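Local coordinates for tail spike protein gp49 (PDB 4RU4) that probably cleaves the O-specific polysaccharide of Pseudomonas as a lyase of the phage tailspike, helping the virus reach and enter its host cell, at residues 440-445 against 471-476; 199-204 against 227-232. All coordinates share one frame; numbering follows the deposited sequence.

Interaction 1: 440-445 against 471-476; sequences LLRARL and QLDITS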
ATOM      1  N   LEU B 440      24.603  -4.800   6.145  1.00 12.35           N
ATOM      2  CA  LEU B 440      23.175  -4.456   6.090  1.00  9.24           C
ATOM      3  C   LEU B 440      22.317  -5.644   6.481  1.00  8.92           C
ATOM      4  O   LEU B 440      21.329  -5.503   7.204  1.00  9.01           O
ATOM      5  CB  LEU B 440      22.793  -3.936   4.716  1.00  8.26           C
ATOM      6  CG  LEU B 440      23.582  -2.679   4.327  1.00  8.46           C
ATOM      7  CD1 LEU B 440      23.123  -2.205   2.973  1.00  8.82           C
ATOM      8  CD2 LEU B 440      23.346  -1.585   5.385  1.00  6.86           C
ATOM      9  N   LEU B 441      22.688  -6.820   5.997  1.00  7.24           N
ATOM     10  CA  LEU B 441      21.923  -8.021   6.343  1.00  8.11           C
ATOM     11  C   LEU B 441      22.883  -9.128   6.759  1.00  9.56           C
ATOM     12  O   LEU B 441      23.913  -9.352   6.122  1.00 10.11           O
ATOM     13  CB  LEU B 441      21.043  -8.500   5.171  1.00  7.15           C
ATOM     14  CG  LEU B 441      20.189  -9.753   5.404  1.00  8.41           C
ATOM     15  CD1 LEU B 441      18.883  -9.672   4.598  1.00 11.16           C
ATOM     16  CD2 LEU B 441      20.930 -11.053   5.094  1.00  9.49           C
ATOM     17  N   ARG B 442      22.532  -9.822   7.832  1.00  7.48           N
ATOM     18  CA  ARG B 442      23.290 -11.001   8.236  1.00  6.55           C
ATOM     19  C   ARG B 442      22.313 -12.158   8.320  1.00 10.75           C
ATOM     20  O   ARG B 442      21.206 -11.994   8.845  1.00 10.19           O
ATOM     21  CB  ARG B 442      23.934 -10.795   9.619  1.00  7.09           C
ATOM     22  CG  ARG B 442      24.862 -11.994  10.018  1.00 10.11           C
ATOM     23  CD  ARG B 442      25.697 -11.725  11.234  1.00 10.00           C
ATOM     24  NE  ARG B 442      26.653 -12.819  11.458  1.00 11.97           N
ATOM     25  CZ  ARG B 442      27.461 -12.911  12.510  1.00 12.81           C
ATOM     26  NH1 ARG B 442      27.424 -11.992  13.461  1.00  8.33           N
ATOM     27  NH2 ARG B 442      28.312 -13.940  12.609  1.00 13.42           N
ATOM     28  N   ALA B 443      22.722 -13.313   7.796  1.00  7.80           N
ATOM     29  CA  ALA B 443      22.046 -14.582   8.034  1.00  6.78           C
ATOM     30  C   ALA B 443      23.113 -15.570   8.472  1.00  6.76           C
ATOM     31  O   ALA B 443      24.187 -15.643   7.866  1.00  9.65           O
ATOM     32  CB  ALA B 443      21.343 -15.072   6.754  1.00  7.85           C
ATOM     33  N   ARG B 444      22.834 -16.313   9.534  1.00  7.30           N
ATOM     34  CA  ARG B 444      23.803 -17.254  10.094  1.00  7.10           C
ATOM     35  C   ARG B 444      23.060 -18.552  10.433  1.00  9.06           C
ATOM     36  O   ARG B 444      22.061 -18.543  11.169  1.00 10.48           O
ATOM     37  CB  ARG B 444      24.478 -16.682  11.349  1.00  9.20           C
ATOM     38  CG  ARG B 444      25.522 -17.641  11.990  1.00 10.04           C
ATOM     39  CD  ARG B 444      26.189 -17.016  13.230  1.00 11.65           C
ATOM     40  NE  ARG B 444      25.157 -16.761  14.218  1.00 13.83           N
ATOM     41  CZ  ARG B 444      24.731 -17.648  15.108  1.00 16.48           C
ATOM     42  NH1 ARG B 444      25.311 -18.846  15.199  1.00 17.62           N
ATOM     43  NH2 ARG B 444      23.754 -17.313  15.940  1.00 17.30           N
ATOM     44  N   LEU B 445      23.540 -19.653   9.871  1.00 10.11           N
ATOM     45  CA  LEU B 445      22.964 -20.978  10.108  1.00  8.64           C
ATOM     46  C   LEU B 445      23.384 -21.494  11.475  1.00 10.38           C
ATOM     47  O   LEU B 445      24.589 -21.494  11.815  1.00 11.09           O
ATOM     48  CB  LEU B 445      23.454 -21.969   9.036  1.00 12.99           C
ATOM     49  CG  LEU B 445      22.681 -22.162   7.719  1.00 13.21           C
ATOM     50  CD1 LEU B 445      21.854 -20.913   7.292  1.00  9.22           C
ATOM     51  CD2 LEU B 445      23.543 -22.757   6.608  1.00 10.92           C
ATOM     52  N   GLN B 471      26.242 -10.585   4.886  1.00  6.49           N
ATOM     53  CA  GLN B 471      27.162 -11.357   5.705  1.00  6.93           C
ATOM     54  C   GLN B 471      26.448 -12.694   5.938  1.00 10.37           C
ATOM     55  O   GLN B 471      25.447 -12.752   6.658  1.00 11.22           O
ATOM     56  CB  GLN B 471      27.411 -10.631   7.022  1.00 10.43           C
ATOM     57  CG  GLN B 471      28.131 -11.464   8.060  1.00 14.16           C
ATOM     58  CD  GLN B 471      29.618 -11.507   7.814  1.00 22.47           C
ATOM     59  OE1 GLN B 471      30.215 -10.525   7.365  1.00 20.33           O
ATOM     60  NE2 GLN B 471      30.225 -12.654   8.080  1.00 27.08           N
ATOM     61  N   LEU B 472      26.922 -13.747   5.273  1.00  9.86           N
ATOM     62  CA  LEU B 472      26.232 -15.048   5.271  1.00 11.29           C
ATOM     63  C   LEU B 472      27.134 -16.112   5.894  1.00  9.88           C
ATOM     64  O   LEU B 472      28.137 -16.513   5.294  1.00 10.66           O
ATOM     65  CB  LEU B 472      25.826 -15.450   3.838  1.00 10.97           C
ATOM     66  CG  LEU B 472      25.024 -14.361   3.084  1.00 12.01           C
ATOM     67  CD1 LEU B 472      24.803 -14.718   1.620  1.00 10.30           C
ATOM     68  CD2 LEU B 472      23.671 -14.058   3.770  1.00  9.39           C
ATOM     69  N   ASP B 473      26.759 -16.579   7.080  1.00  8.09           N
ATOM     70  CA  ASP B 473      27.652 -17.383   7.913  1.00 11.60           C
ATOM     71  C   ASP B 473      27.037 -18.722   8.228  1.00 11.11           C
ATOM     72  O   ASP B 473      25.810 -18.900   8.158  1.00  7.46           O
ATOM     73  CB  ASP B 473      27.863 -16.702   9.264  1.00 19.02           C
ATOM     74  CG  ASP B 473      28.669 -15.462   9.149  1.00 24.29           C
ATOM     75  OD1 ASP B 473      29.693 -15.507   8.440  1.00 28.97           O
ATOM     76  OD2 ASP B 473      28.273 -14.446   9.742  1.00 25.43           O
ATOM     77  N   ILE B 474      27.900 -19.656   8.613  1.00 10.39           N
ATOM     78  CA  ILE B 474      27.450 -20.958   9.064  1.00 14.97           C
ATOM     79  C   ILE B 474      28.168 -21.357  10.355  1.00 16.31           C
ATOM     80  O   ILE B 474      29.380 -21.570  10.367  1.00 15.84           O
ATOM     81  CB  ILE B 474      27.695 -22.024   7.997  1.00 12.93           C
ATOM     82  CG1 ILE B 474      27.011 -21.598   6.680  1.00 10.57           C
ATOM     83  CG2 ILE B 474      27.203 -23.391   8.526  1.00 10.82           C
ATOM     84  CD1 ILE B 474      27.191 -22.562   5.528  1.00 11.34           C
ATOM     85  N   THR B 475      27.412 -21.445  11.436  1.00 10.93           N
ATOM     86  CA  THR B 475      27.937 -21.970  12.685  1.00 14.07           C
ATOM     87  C   THR B 475      27.721 -23.487  12.717  1.00 15.29           C
ATOM     88  O   THR B 475      28.631 -24.240  13.045  1.00 12.94           O
ATOM     89  CB  THR B 475      27.272 -21.281  13.886  1.00 12.82           C
ATOM     90  OG1 THR B 475      27.654 -19.904  13.896  1.00 11.66           O
ATOM     91  CG2 THR B 475      27.683 -21.926  15.219  1.00 16.65           C
ATOM     92  N   SER B 476      26.522 -23.935  12.367  1.00 12.61           N
ATOM     93  CA  SER B 476      26.258 -25.365  12.209  1.00 14.27           C
ATOM     94  C   SER B 476      25.154 -25.544  11.174  1.00 12.89           C
ATOM     95  O   SER B 476      24.443 -24.586  10.850  1.00 13.64           O
ATOM     96  CB  SER B 476      25.877 -26.021  13.546  1.00 14.72           C
ATOM     97  OG  SER B 476      24.638 -25.506  14.017  1.00 17.72           O
TER
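Three nitrogens converge on OD2 of Asp473. Arg442 comes side-on with two of them: NE lies 2.9 Å from OD2 of Asp473, and NH2 reaches the same oxygen from above the carboxylate plane. The guanidinium and carboxylate planes are nearly perpendicular (81°), and the salt bridge is not the coplanar, two-oxygen kind. The third donor is NE2 of Gln471, which reaches both carboxylate oxygens on their syn lone pairs, close to the plane of the Gln471 amide, and so holds the carboxylate against rotation; Lys468 binds the other end of that amide. With CG anti to the backbone N (chi1 -175°) and the chain extended to NE, Arg442 runs alongside Gln471, and their CG atoms meet at 3.8 Å. Beneath these side chains, strands 439-446 and 468-474, from successive coils, pair in parallel on one face of the pectin lyase-like beta-helix; the bond from Asp473 N to Ala443 O is 2.8 Å long. On the reverse face, Leu445 CD2 packs against Ile474 CG1 at 3.7 Å. Where the chain turns a corner at Thr475, Arg444 bends at chi3 (62°), so that NH1 donates a hydrogen bond to OG1 of Thr475 (2.9 Å), which lies in the guanidinium plane.

Interaction 2: 199-204 against 227-232; sequences YKVVSG and AVVSPR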
ATOM      1  N   TYR B 199     -13.730 -28.601  16.337  1.00 10.43           N
ATOM      2  CA  TYR B 199     -14.575 -27.849  17.247  1.00  9.04           C
ATOM      3  C   TYR B 199     -15.292 -26.767  16.493  1.00 10.16           C
ATOM      4  O   TYR B 199     -14.656 -26.000  15.758  1.00 11.91           O
ATOM      5  CB  TYR B 199     -13.699 -27.135  18.285  1.00  9.37           C
ATOM      6  CG  TYR B 199     -12.953 -28.087  19.186  1.00 11.94           C
ATOM      7  CD1 TYR B 199     -13.578 -28.635  20.307  1.00 11.72           C
ATOM      8  CD2 TYR B 199     -11.639 -28.445  18.917  1.00 11.96           C
ATOM      9  CE1 TYR B 199     -12.912 -29.503  21.140  1.00 14.92           C
ATOM     10  CE2 TYR B 199     -10.954 -29.324  19.751  1.00 17.84           C
ATOM     11  CZ  TYR B 199     -11.602 -29.849  20.861  1.00 15.77           C
ATOM     12  OH  TYR B 199     -10.937 -30.709  21.698  1.00 16.80           O
ATOM     13  N   LYS B 200     -16.596 -26.664  16.734  1.00 12.02           N
ATOM     14  CA  LYS B 200     -17.405 -25.587  16.213  1.00 11.94           C
ATOM     15  C   LYS B 200     -17.189 -24.363  17.088  1.00 12.28           C
ATOM     16  O   LYS B 200     -17.133 -24.469  18.326  1.00 10.07           O
ATOM     17  CB  LYS B 200     -18.891 -25.967  16.274  1.00 10.62           C
ATOM     18  CG  LYS B 200     -19.812 -24.971  15.558  1.00 14.07           C
ATOM     19  CD  LYS B 200     -21.243 -25.530  15.507  1.00 14.11           C
ATOM     20  CE  LYS B 200     -22.240 -24.530  14.942  1.00 14.80           C
ATOM     21  NZ  LYS B 200     -23.633 -25.120  14.923  1.00 17.96           N
ATOM     22  N   VAL B 201     -17.093 -23.189  16.471  1.00 11.76           N
ATOM     23  CA  VAL B 201     -16.979 -21.983  17.280  1.00  9.66           C
ATOM     24  C   VAL B 201     -18.366 -21.396  17.468  1.00 10.93           C
ATOM     25  O   VAL B 201     -18.990 -20.935  16.512  1.00 12.18           O
ATOM     26  CB  VAL B 201     -16.014 -20.957  16.661  1.00  8.75           C
ATOM     27  CG1 VAL B 201     -15.900 -19.741  17.559  1.00  8.01           C
ATOM     28  CG2 VAL B 201     -14.658 -21.600  16.452  1.00  8.36           C
ATOM     29  N   VAL B 202     -18.853 -21.435  18.709  1.00 11.03           N
ATOM     30  CA  VAL B 202     -20.225 -21.048  19.008  1.00  7.43           C
ATOM     31  C   VAL B 202     -20.134 -19.786  19.840  1.00  9.47           C
ATOM     32  O   VAL B 202     -19.538 -19.781  20.927  1.00  9.52           O
ATOM     33  CB  VAL B 202     -20.957 -22.184  19.781  1.00 13.83           C
ATOM     34  CG1 VAL B 202     -22.384 -21.803  20.140  1.00 12.91           C
ATOM     35  CG2 VAL B 202     -20.966 -23.448  18.941  1.00 17.47           C
ATOM     36  N   SER B 203     -20.686 -18.700  19.310  1.00  9.06           N
ATOM     37  CA  SER B 203     -20.615 -17.412  19.974  1.00  9.48           C
ATOM     38  C   SER B 203     -21.694 -16.497  19.411  1.00 14.51           C
ATOM     39  O   SER B 203     -22.253 -16.761  18.356  1.00 13.50           O
ATOM     40  CB  SER B 203     -19.242 -16.781  19.719  1.00 12.95           C
ATOM     41  OG  SER B 203     -19.034 -16.595  18.327  1.00 12.32           O
ATOM     42  N   GLY B 204     -21.971 -15.412  20.120  1.00 16.46           N
ATOM     43  CA  GLY B 204     -22.933 -14.437  19.657  1.00 19.65           C
ATOM     44  C   GLY B 204     -22.266 -13.127  19.284  1.00 18.08           C
ATOM     45  O   GLY B 204     -21.103 -13.094  18.851  1.00 18.68           O
ATOM     46  N   ALA B 227     -12.630 -17.008  21.674  1.00  7.78           N
ATOM     47  CA  ALA B 227     -13.495 -17.961  20.958  1.00  9.52           C
ATOM     48  C   ALA B 227     -14.768 -17.323  20.418  1.00 10.83           C
ATOM     49  O   ALA B 227     -15.884 -17.827  20.655  1.00  8.77           O
ATOM     50  CB  ALA B 227     -13.826 -19.202  21.850  1.00  7.45           C
ATOM     51  N   VAL B 228     -14.611 -16.230  19.663  1.00  6.31           N
ATOM     52  CA  VAL B 228     -15.759 -15.551  19.101  1.00  8.39           C
ATOM     53  C   VAL B 228     -15.546 -15.310  17.597  1.00  7.73           C
ATOM     54  O   VAL B 228     -14.423 -14.994  17.164  1.00  7.73           O
ATOM     55  CB  VAL B 228     -16.010 -14.204  19.827  1.00  6.91           C
ATOM     56  CG1 VAL B 228     -17.129 -13.406  19.155  1.00  7.40           C
ATOM     57  CG2 VAL B 228     -16.325 -14.430  21.326  1.00  7.53           C
ATOM     58  N   VAL B 229     -16.621 -15.445  16.821  1.00  6.01           N
ATOM     59  CA  VAL B 229     -16.626 -15.139  15.392  1.00  5.88           C
ATOM     60  C   VAL B 229     -16.959 -13.665  15.151  1.00  8.18           C
ATOM     61  O   VAL B 229     -18.006 -13.183  15.590  1.00 10.43           O
ATOM     62  CB  VAL B 229     -17.637 -16.044  14.623  1.00  6.75           C
ATOM     63  CG1 VAL B 229     -17.790 -15.595  13.134  1.00 10.04           C
ATOM     64  CG2 VAL B 229     -17.245 -17.564  14.736  1.00  7.08           C
ATOM     65  N   SER B 230     -16.053 -12.964  14.457  1.00  8.45           N
ATOM     66  CA  SER B 230     -16.194 -11.556  14.071  1.00  7.38           C
ATOM     67  C   SER B 230     -16.504 -10.571  15.210  1.00  9.69           C
ATOM     68  O   SER B 230     -17.396  -9.701  15.074  1.00  6.47           O
ATOM     69  CB  SER B 230     -17.200 -11.397  12.936  1.00 11.48           C
ATOM     70  OG  SER B 230     -16.761 -12.142  11.805  1.00 13.35           O
ATOM     71  N   PRO B 231     -15.750 -10.672  16.319  1.00  8.87           N
ATOM     72  CA  PRO B 231     -15.950  -9.603  17.305  1.00  9.58           C
ATOM     73  C   PRO B 231     -15.434  -8.281  16.758  1.00  8.24           C
ATOM     74  O   PRO B 231     -14.547  -8.250  15.890  1.00  5.38           O
ATOM     75  CB  PRO B 231     -15.106 -10.059  18.499  1.00  8.80           C
ATOM     76  CG  PRO B 231     -13.977 -10.866  17.866  1.00  7.96           C
ATOM     77  CD  PRO B 231     -14.613 -11.553  16.657  1.00  7.99           C
ATOM     78  N   ARG B 232     -15.987  -7.184  17.281  1.00  7.59           N
ATOM     79  CA  ARG B 232     -15.678  -5.843  16.795  1.00  9.00           C
ATOM     80  C   ARG B 232     -15.303  -4.949  17.957  1.00  7.70           C
ATOM     81  O   ARG B 232     -16.012  -4.912  18.974  1.00  7.47           O
ATOM     82  CB  ARG B 232     -16.916  -5.272  16.089  1.00 11.21           C
ATOM     83  CG  ARG B 232     -17.287  -6.022  14.798  1.00  9.74           C
ATOM     84  CD  ARG B 232     -16.223  -5.768  13.755  1.00 10.55           C
ATOM     85  NE  ARG B 232     -16.437  -6.446  12.474  1.00 11.19           N
ATOM     86  CZ  ARG B 232     -15.886  -7.618  12.144  1.00 13.25           C
ATOM     87  NH1 ARG B 232     -15.138  -8.279  13.035  1.00  5.20           N
ATOM     88  NH2 ARG B 232     -16.121  -8.146  10.935  1.00  9.03           N
TER
HETATM   89  O   HOH W   1     -20.051 -14.521  17.033  1.00 15.05           O
HETATM   90  O   HOH W   2     -19.500 -11.033  17.098  1.00 18.28           O
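Ser203 faces the bend at 227-229, its CB resting 3.6 Å from the carbonyl O of Ala227 and almost as near to CA of Val228. One bond further out, OG sits between the backbone N and the carbonyl carbon (chi1 60°), which turns it to the amide of Val229: Val229 N donates to Ser203 OG over 3.1 Å in a nearly straight bond (171°). The same OG donates to a water 2.6 Å away, and that water in turn donates to the carbonyl oxygens of Gly204 and Val229, the latter 2.8 Å from the water oxygen. The contact lies where strand 197-202 of the Ig-like domain leads on to strand 206-209 of the beta-helix; the facing residues belong to the loop from strand 221-226 to strand 232-234. Before the serine, Val201 crosses Val229 at an angle, with CG1 of Val201 3.8 Å from CG2 of Val229 and also against the carbonyl O of Ala227. Leu118 of strand 113-120 touches the side chains of both Val201 and Ala227. CG1 of Val228 lies 3.8 Å from Ser203 OG, and Val206 packs against the same valine.

Interactions 1 and 2 lie on opposite sides of the chain's centre, their own centres 43 Å apart and their nearest atoms about 35 Å apart, so neither touches the other. Interaction 2 comes first in the sequence and joins the end of the Ig-like insertion to an early turn of the beta-helix; interaction 1 pairs strands of two late coils of the beta-helix. The bound calcium ion held by Gly368 and Asp394 is closer to interaction 1, about 12 Å from the Arg442 side chain. Interaction 2 is remote from that site; sodium ions lie about 9 Å from the Arg444 side chain and about 10 Å from that of Val229.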